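Local coordinates for MW1564 protein (Staphylococcus aureus, PDB 3NTV), which probably transfers a methyl group from S-adenosylmethionine to a hydroxyl of a catechol-type substrate, as caffeoyl-CoA O-methyltransferases do, at residues E133-E136 with N137-K141; K152-S155 with K156-F159; K199-Q202 with D203-W207. All blocks are in the same frame, centred on the assembly; numbering follows the deposited sequence.

Contact 1 (E133-E136 with N137-K141); sequences EQFE and NVNDK
The same first torsion in Q134 and N137 brings their amides together: CG stands anti to the carbonyl carbon in each (chi1 -53° in Q134, -65° in N137), and a further bend at chi2 of Q134 carries its amide alongside that of N137. N137 ND2 then donates to Q134 OE1 at 2.9 Å. The acceptor lies close to the amide plane of N137, and the two amide planes are roughly parallel (22° apart), with ND2 tilted out of the plane of the Q134 amide. The main chain repeats the pairing, N137 N bonding to Q134 O at 2.9 Å, so two bonds close this one turn. Residues 135-138 form a short, weakly bonded helix, in which V138 N bonds to F135 O at 3.3 Å.

N139 serves two neighbours, F135 and E136. Its CB lies over one face of the F135 ring, 4.3 Å from the centroid, in a CH-pi contact displaced toward the rim. Its ND2 donates to E136 OE1 at 3.1 Å, meeting the carboxylate from above its plane, with amide and carboxylate nearly perpendicular.

Q134 is buried, and its NE2 is satisfied by the carbonyl of N130. The turn joins strand 124-128 to strand 143-149 of the Rossmann-like sheet: Q134 and V138 pack on I101 of strand 97-102 and I127 of strand 124-128, while F135 rests on I161 and V138 on Y162 of helix 155-162.

Contact 2 (K152-S155 with K156-F159); sequences KAQS and KKFF
Q154 is the N-cap residue of helix 155-162, which follows strand 143-149 in the Rossmann-like fold, and the F158 side chain packs its ring against the loop that leads into the helix. F158 has CG anti to its carbonyl carbon (chi1 -58°), which places the ring where Q154 O stands 3.3 Å above one face, offset toward the rim. The same carbonyl accepts F158 N at 2.9 Å, so a single oxygen meets both backbone and ring of F158. A153 CB adds an apolar contact with F158 CZ at 3.8 Å.

Q154 bends at chi2 (85°), which turns its amide back toward the ring: OE1 comes within 3.6 Å of F158 CZ, with amide and ring planes 78° apart. The aliphatic part of Q154 meets K157 instead, CB against CB at 3.8 Å, and the K157 chain then runs outward fully extended. The F158 ring is buried against A131 and L132.

S155 holds OG between its backbone N and carbonyl carbon, where it bonds to the carbonyl of A150. Water 2 donates to S155 OG at 2.8 Å and accepts from K156 N at 3.1 Å.

Contact 3 (K199-Q202 with D203-W207); sequences KKVQ and DYNEW
Helix 192-209 flanks the sheet of the Rossmann-like fold, and K199-W207 covers about two and a half of its turns, joined by backbone bonds from each residue to the one four places on. D203 N to K199 O, Y204 N to K200 O and N205 N to V201 O all measure 2.9 Å, whereas E206 N to Q202 O is slightly longer.

A salt bridge spans the same i to i+4 spacing on the outer surface. K199 bends at chi4 (-71°), which hooks NZ back over D203, and the ammonium reaches D203 OD2 at 2.9 Å on the syn lone pair, the side facing OD1. The two side chains meet at a slant.

Packing is represented by V201 and N205, which lie side by side and point the same way, V201 CG1 touching N205 ND2 at 3.8 Å.

Other side-chain hydrogen bonds reach beyond the two segments. N205 ND2 donates to the carbonyl of V177 and also bonds to the hydroxyl of Y28 of the second subunit, placing this buried group at the dimer interface. Y204, with CG anti to the backbone N (chi1 177°), sends its ring away from the preceding turn to bond through OH with T174, and K200 NZ is taken up by the carbonyls of A151 and A153.

Water 3 links two acceptors, donating to Q202 O at 2.8 Å and to E206 OE1 at 3.1 Å.

From the N terminus the three contacts follow in series, each a local contact within a continuous stretch, so none closes a long loop, and none encloses or crosses another. Contact 1 forms the short helix between strands 124-128 and 143-149; contact 2 starts helix 155-162 after the latter strand; contact 3 lies in helix 192-209, beyond strand 170-175. Contacts 1 and 2 do not touch, their centres being about 16 Å apart, though F135 and V138 of the first pack on the far end of helix 155-162. Contacts 2 and 3 meet directly: besides the polar link from the loop at A153 to K200, the F159 and W207 rings meet edge to face, and S155 packs on Y204, tying the two helices together.

Contact 1 (E133-E136 with N137-K141)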
loop_
_atom_site.group_PDB
_atom_site.type_symbol
_atom_site.label_atom_id
_atom_site.label_comp_id
_atom_site.label_asym_id
_atom_site.label_seq_id
_atom_site.Cartn_x
_atom_site.Cartn_y
_atom_site.Cartn_z
ATOM N N GLU A 133 -4.269 16.084 25.252
ATOM C CA GLU A 133 -4.150 17.520 25.567
ATOM C C GLU A 133 -3.152 18.333 24.768
ATOM O O GLU A 133 -2.791 19.442 25.201
ATOM C CB GLU A 133 -3.804 17.687 27.045
ATOM C CG GLU A 133 -4.663 16.880 27.990
ATOM C CD GLU A 133 -4.320 17.086 29.452
ATOM O OE1 GLU A 133 -3.122 17.042 29.817
ATOM O OE2 GLU A 133 -5.268 17.270 30.243
ATOM N N GLN A 134 -2.680 17.812 23.617
ATOM C CA GLN A 134 -1.652 18.537 22.868
ATOM C C GLN A 134 -2.102 19.375 21.684
ATOM O O GLN A 134 -1.243 19.934 21.002
ATOM C CB GLN A 134 -0.500 17.594 22.448
ATOM C CG GLN A 134 0.124 16.773 23.574
ATOM C CD GLN A 134 0.526 17.588 24.775
ATOM O OE1 GLN A 134 1.087 18.691 24.654
ATOM N NE2 GLN A 134 0.233 17.057 25.968
ATOM N N PHE A 135 -3.415 19.462 21.422
ATOM C CA PHE A 135 -3.926 20.242 20.270
ATOM C C PHE A 135 -3.306 21.643 20.132
ATOM O O PHE A 135 -2.878 22.026 19.030
ATOM C CB PHE A 135 -5.459 20.331 20.286
ATOM C CG PHE A 135 -6.050 21.019 19.074
ATOM C CD1 PHE A 135 -6.309 20.306 17.906
ATOM C CD2 PHE A 135 -6.343 22.377 19.099
ATOM C CE1 PHE A 135 -6.856 20.941 16.791
ATOM C CE2 PHE A 135 -6.857 23.019 17.967
ATOM C CZ PHE A 135 -7.118 22.295 16.826
ATOM N N GLU A 136 -3.276 22.417 21.247
ATOM C CA GLU A 136 -2.734 23.775 21.236
ATOM C C GLU A 136 -1.208 23.859 21.093
ATOM O O GLU A 136 -0.669 24.948 20.896
ATOM C CB GLU A 136 -3.202 24.543 22.502
ATOM C CG GLU A 136 -4.688 24.878 22.495
ATOM C CD GLU A 136 -5.235 25.667 21.315
ATOM O OE1 GLU A 136 -4.547 26.595 20.823
ATOM O OE2 GLU A 136 -6.378 25.367 20.898
ATOM N N ASN A 137 -0.511 22.723 21.204
ATOM C CA ASN A 137 0.942 22.685 21.057
ATOM C C ASN A 137 1.356 22.256 19.656
ATOM O O ASN A 137 2.533 22.351 19.320
ATOM C CB ASN A 137 1.574 21.807 22.125
ATOM C CG ASN A 137 1.361 22.383 23.508
ATOM O OD1 ASN A 137 1.464 23.597 23.719
ATOM N ND2 ASN A 137 0.989 21.537 24.458
ATOM N N VAL A 138 0.395 21.793 18.849
ATOM C CA VAL A 138 0.697 21.329 17.476
ATOM C C VAL A 138 -0.122 22.017 16.393
ATOM O O VAL A 138 0.061 21.724 15.204
ATOM C CB VAL A 138 0.570 19.776 17.380
ATOM C CG1 VAL A 138 1.389 19.066 18.465
ATOM C CG2 VAL A 138 -0.889 19.305 17.397
ATOM N N ASN A 139 -1.039 22.912 16.778
ATOM C CA ASN A 139 -1.916 23.564 15.814
ATOM C C ASN A 139 -1.316 24.793 15.108
ATOM O O ASN A 139 -2.074 25.606 14.575
ATOM C CB ASN A 139 -3.258 23.897 16.454
ATOM C CG ASN A 139 -3.179 24.942 17.547
ATOM O OD1 ASN A 139 -2.105 25.273 18.056
ATOM N ND2 ASN A 139 -4.328 25.485 17.906
ATOM N N ASP A 140 0.020 24.905 15.063
ATOM C CA ASP A 140 0.729 25.987 14.380
ATOM C C ASP A 140 0.963 25.631 12.894
ATOM O O ASP A 140 1.526 26.420 12.148
ATOM C CB ASP A 140 2.074 26.278 15.075
ATOM C CG ASP A 140 3.003 25.074 15.225
ATOM O OD1 ASP A 140 2.517 23.994 15.615
ATOM O OD2 ASP A 140 4.216 25.219 14.948
ATOM N N LYS A 141 0.576 24.421 12.486
ATOM C CA LYS A 141 0.783 23.951 11.122
ATOM C C LYS A 141 -0.453 23.270 10.609
ATOM O O LYS A 141 -1.284 22.790 11.397
ATOM C CB LYS A 141 1.915 22.899 11.108
ATOM C CG LYS A 141 3.296 23.471 11.347
ATOM C CD LYS A 141 4.289 22.381 11.666
ATOM C CE LYS A 141 5.574 22.938 12.228
ATOM N NZ LYS A 141 6.326 23.745 11.229
HETATM O O HOH W 1 -2.197 27.714 20.131
#

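Contact 2 (K152-S155 with K156-F159)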
loop_
_atom_site.group_PDB
_atom_site.type_symbol
_atom_site.label_atom_id
_atom_site.label_comp_id
_atom_site.label_asym_id
_atom_site.label_seq_id
_atom_site.Cartn_x
_atom_site.Cartn_y
_atom_site.Cartn_z
ATOM N N LYS A 152 -3.296 2.266 20.451
ATOM C CA LYS A 152 -2.681 3.182 21.411
ATOM C C LYS A 152 -3.662 4.132 22.065
ATOM O O LYS A 152 -4.176 5.059 21.433
ATOM C CB LYS A 152 -1.505 3.955 20.775
ATOM C CG LYS A 152 -0.202 3.170 20.678
ATOM C CD LYS A 152 0.962 4.100 20.247
ATOM C CE LYS A 152 2.109 3.343 19.613
ATOM N NZ LYS A 152 3.111 4.268 19.017
ATOM N N ALA A 153 -3.908 3.928 23.375
ATOM C CA ALA A 153 -4.778 4.813 24.140
ATOM C C ALA A 153 -6.129 5.122 23.464
ATOM O O ALA A 153 -6.757 4.201 22.928
ATOM C CB ALA A 153 -4.021 6.089 24.558
ATOM N N GLN A 154 -6.568 6.389 23.463
ATOM C CA GLN A 154 -7.876 6.771 22.933
ATOM C C GLN A 154 -7.742 7.091 21.452
ATOM O O GLN A 154 -7.872 8.242 21.052
ATOM C CB GLN A 154 -8.463 7.962 23.712
ATOM C CG GLN A 154 -8.604 7.702 25.219
ATOM C CD GLN A 154 -7.355 7.979 26.040
ATOM O OE1 GLN A 154 -6.316 8.460 25.547
ATOM N NE2 GLN A 154 -7.438 7.687 27.337
ATOM N N SER A 155 -7.490 6.057 20.646
ATOM C CA SER A 155 -7.260 6.253 19.212
ATOM C C SER A 155 -8.356 6.991 18.457
ATOM O O SER A 155 -8.034 7.850 17.639
ATOM C CB SER A 155 -6.878 4.943 18.540
ATOM O OG SER A 155 -7.893 3.969 18.744
ATOM N N LYS A 156 -9.653 6.690 18.726
ATOM C CA LYS A 156 -10.762 7.382 18.045
ATOM C C LYS A 156 -10.735 8.857 18.441
ATOM O O LYS A 156 -10.912 9.726 17.590
ATOM C CB LYS A 156 -12.146 6.799 18.427
ATOM C CG LYS A 156 -12.444 5.406 17.901
ATOM C CD LYS A 156 -13.957 5.118 17.940
ATOM C CE LYS A 156 -14.489 4.721 19.296
ATOM N NZ LYS A 156 -15.936 4.382 19.231
ATOM N N LYS A 157 -10.517 9.145 19.737
ATOM C CA LYS A 157 -10.470 10.530 20.201
ATOM C C LYS A 157 -9.330 11.268 19.520
ATOM O O LYS A 157 -9.519 12.393 19.113
ATOM C CB LYS A 157 -10.302 10.594 21.728
ATOM C CG LYS A 157 -11.572 10.303 22.513
ATOM C CD LYS A 157 -11.319 10.489 24.007
ATOM C CE LYS A 157 -12.571 10.358 24.836
ATOM N NZ LYS A 157 -12.381 10.917 26.203
ATOM N N PHE A 158 -8.162 10.624 19.355
ATOM C CA PHE A 158 -7.024 11.270 18.692
ATOM C C PHE A 158 -7.378 11.614 17.259
ATOM O O PHE A 158 -7.081 12.719 16.826
ATOM C CB PHE A 158 -5.747 10.410 18.770
ATOM C CG PHE A 158 -5.270 10.037 20.154
ATOM C CD1 PHE A 158 -5.588 10.824 21.260
ATOM C CD2 PHE A 158 -4.477 8.915 20.350
ATOM C CE1 PHE A 158 -5.150 10.464 22.537
ATOM C CE2 PHE A 158 -4.037 8.560 21.625
ATOM C CZ PHE A 158 -4.362 9.345 22.711
ATOM N N PHE A 159 -8.073 10.704 16.540
ATOM C CA PHE A 159 -8.510 11.008 15.181
ATOM C C PHE A 159 -9.422 12.242 15.180
ATOM O O PHE A 159 -9.207 13.143 14.387
ATOM C CB PHE A 159 -9.227 9.795 14.580
ATOM C CG PHE A 159 -9.586 9.875 13.119
ATOM C CD1 PHE A 159 -8.923 9.087 12.180
ATOM C CD2 PHE A 159 -10.635 10.688 12.683
ATOM C CE1 PHE A 159 -9.274 9.146 10.822
ATOM C CE2 PHE A 159 -10.996 10.731 11.330
ATOM C CZ PHE A 159 -10.318 9.958 10.410
HETATM O O HOH W 2 -10.148 4.069 20.340
#

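Contact 3 (K199-Q202 with D203-W207)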
loop_
_atom_site.group_PDB
_atom_site.type_symbol
_atom_site.label_atom_id
_atom_site.label_comp_id
_atom_site.label_asym_id
_atom_site.label_seq_id
_atom_site.Cartn_x
_atom_site.Cartn_y
_atom_site.Cartn_z
ATOM N N LYS A 199 -11.035 -5.492 21.012
ATOM C CA LYS A 199 -12.309 -4.774 21.014
ATOM C C LYS A 199 -12.128 -3.310 20.599
ATOM O O LYS A 199 -12.903 -2.804 19.794
ATOM C CB LYS A 199 -12.977 -4.855 22.404
ATOM C CG LYS A 199 -14.496 -4.870 22.331
ATOM C CD LYS A 199 -15.150 -4.268 23.571
ATOM C CE LYS A 199 -16.626 -3.997 23.365
ATOM N NZ LYS A 199 -16.872 -2.855 22.441
ATOM N N LYS A 200 -11.103 -2.634 21.142
ATOM C CA LYS A 200 -10.819 -1.237 20.814
ATOM C C LYS A 200 -10.516 -1.073 19.306
ATOM O O LYS A 200 -11.066 -0.184 18.670
ATOM C CB LYS A 200 -9.612 -0.739 21.646
ATOM C CG LYS A 200 -9.262 0.733 21.393
ATOM C CD LYS A 200 -7.819 1.050 21.829
ATOM C CE LYS A 200 -7.682 1.177 23.316
ATOM N NZ LYS A 200 -6.319 1.658 23.688
ATOM N N VAL A 201 -9.669 -1.937 18.763
ATOM C CA VAL A 201 -9.234 -1.883 17.359
ATOM C C VAL A 201 -10.412 -2.176 16.442
ATOM O O VAL A 201 -10.634 -1.453 15.467
ATOM C CB VAL A 201 -8.008 -2.804 17.134
ATOM C CG1 VAL A 201 -7.736 -3.033 15.664
ATOM C CG2 VAL A 201 -6.764 -2.211 17.808
ATOM N N GLN A 202 -11.208 -3.209 16.780
ATOM C CA GLN A 202 -12.391 -3.508 15.977
ATOM C C GLN A 202 -13.368 -2.353 15.981
ATOM O O GLN A 202 -13.887 -2.018 14.909
ATOM C CB GLN A 202 -13.056 -4.817 16.418
ATOM C CG GLN A 202 -12.208 -6.063 16.089
ATOM C CD GLN A 202 -12.818 -7.359 16.610
ATOM O OE1 GLN A 202 -12.348 -8.461 16.292
ATOM N NE2 GLN A 202 -13.795 -7.270 17.494
ATOM N N ASP A 203 -13.624 -1.734 17.167
ATOM C CA ASP A 203 -14.497 -0.560 17.266
ATOM C C ASP A 203 -13.941 0.597 16.413
ATOM O O ASP A 203 -14.699 1.256 15.710
ATOM C CB ASP A 203 -14.659 -0.106 18.729
ATOM C CG ASP A 203 -15.521 -1.041 19.560
ATOM O OD1 ASP A 203 -16.129 -1.978 18.973
ATOM O OD2 ASP A 203 -15.593 -0.840 20.791
ATOM N N TYR A 204 -12.620 0.846 16.495
ATOM C CA TYR A 204 -11.968 1.900 15.707
ATOM C C TYR A 204 -12.188 1.665 14.218
ATOM O O TYR A 204 -12.574 2.598 13.524
ATOM C CB TYR A 204 -10.454 1.957 16.025
ATOM C CG TYR A 204 -9.692 2.980 15.209
ATOM C CD1 TYR A 204 -9.468 4.264 15.699
ATOM C CD2 TYR A 204 -9.217 2.672 13.937
ATOM C CE1 TYR A 204 -8.766 5.213 14.950
ATOM C CE2 TYR A 204 -8.517 3.615 13.179
ATOM C CZ TYR A 204 -8.276 4.878 13.701
ATOM O OH TYR A 204 -7.559 5.822 12.999
ATOM N N ASN A 205 -11.923 0.450 13.731
ATOM C CA ASN A 205 -12.089 0.131 12.300
ATOM C C ASN A 205 -13.508 0.388 11.788
ATOM O O ASN A 205 -13.686 1.011 10.742
ATOM C CB ASN A 205 -11.645 -1.285 12.003
ATOM C CG ASN A 205 -10.169 -1.498 12.236
ATOM O OD1 ASN A 205 -9.366 -0.541 12.299
ATOM N ND2 ASN A 205 -9.787 -2.740 12.434
ATOM N N GLU A 206 -14.518 -0.082 12.541
ATOM C CA GLU A 206 -15.927 0.106 12.174
ATOM C C GLU A 206 -16.291 1.579 12.181
ATOM O O GLU A 206 -17.009 2.028 11.304
ATOM C CB GLU A 206 -16.843 -0.652 13.151
ATOM C CG GLU A 206 -16.746 -2.163 13.065
ATOM C CD GLU A 206 -17.409 -2.848 11.881
ATOM O OE1 GLU A 206 -17.087 -4.034 11.644
ATOM O OE2 GLU A 206 -18.252 -2.217 11.202
ATOM N N TRP A 207 -15.816 2.331 13.174
ATOM C CA TRP A 207 -16.121 3.751 13.278
ATOM C C TRP A 207 -15.452 4.505 12.099
ATOM O O TRP A 207 -16.068 5.379 11.491
ATOM C CB TRP A 207 -15.616 4.260 14.630
ATOM C CG TRP A 207 -15.683 5.738 14.803
ATOM C CD1 TRP A 207 -16.741 6.466 15.263
ATOM C CD2 TRP A 207 -14.622 6.669 14.569
ATOM N NE1 TRP A 207 -16.409 7.801 15.313
ATOM C CE2 TRP A 207 -15.101 7.949 14.918
ATOM C CE3 TRP A 207 -13.289 6.538 14.128
ATOM C CZ2 TRP A 207 -14.311 9.098 14.809
ATOM C CZ3 TRP A 207 -12.503 7.673 14.036
ATOM C CH2 TRP A 207 -13.019 8.938 14.353
HETATM O O HOH W 3 -14.388 -4.188 13.219
#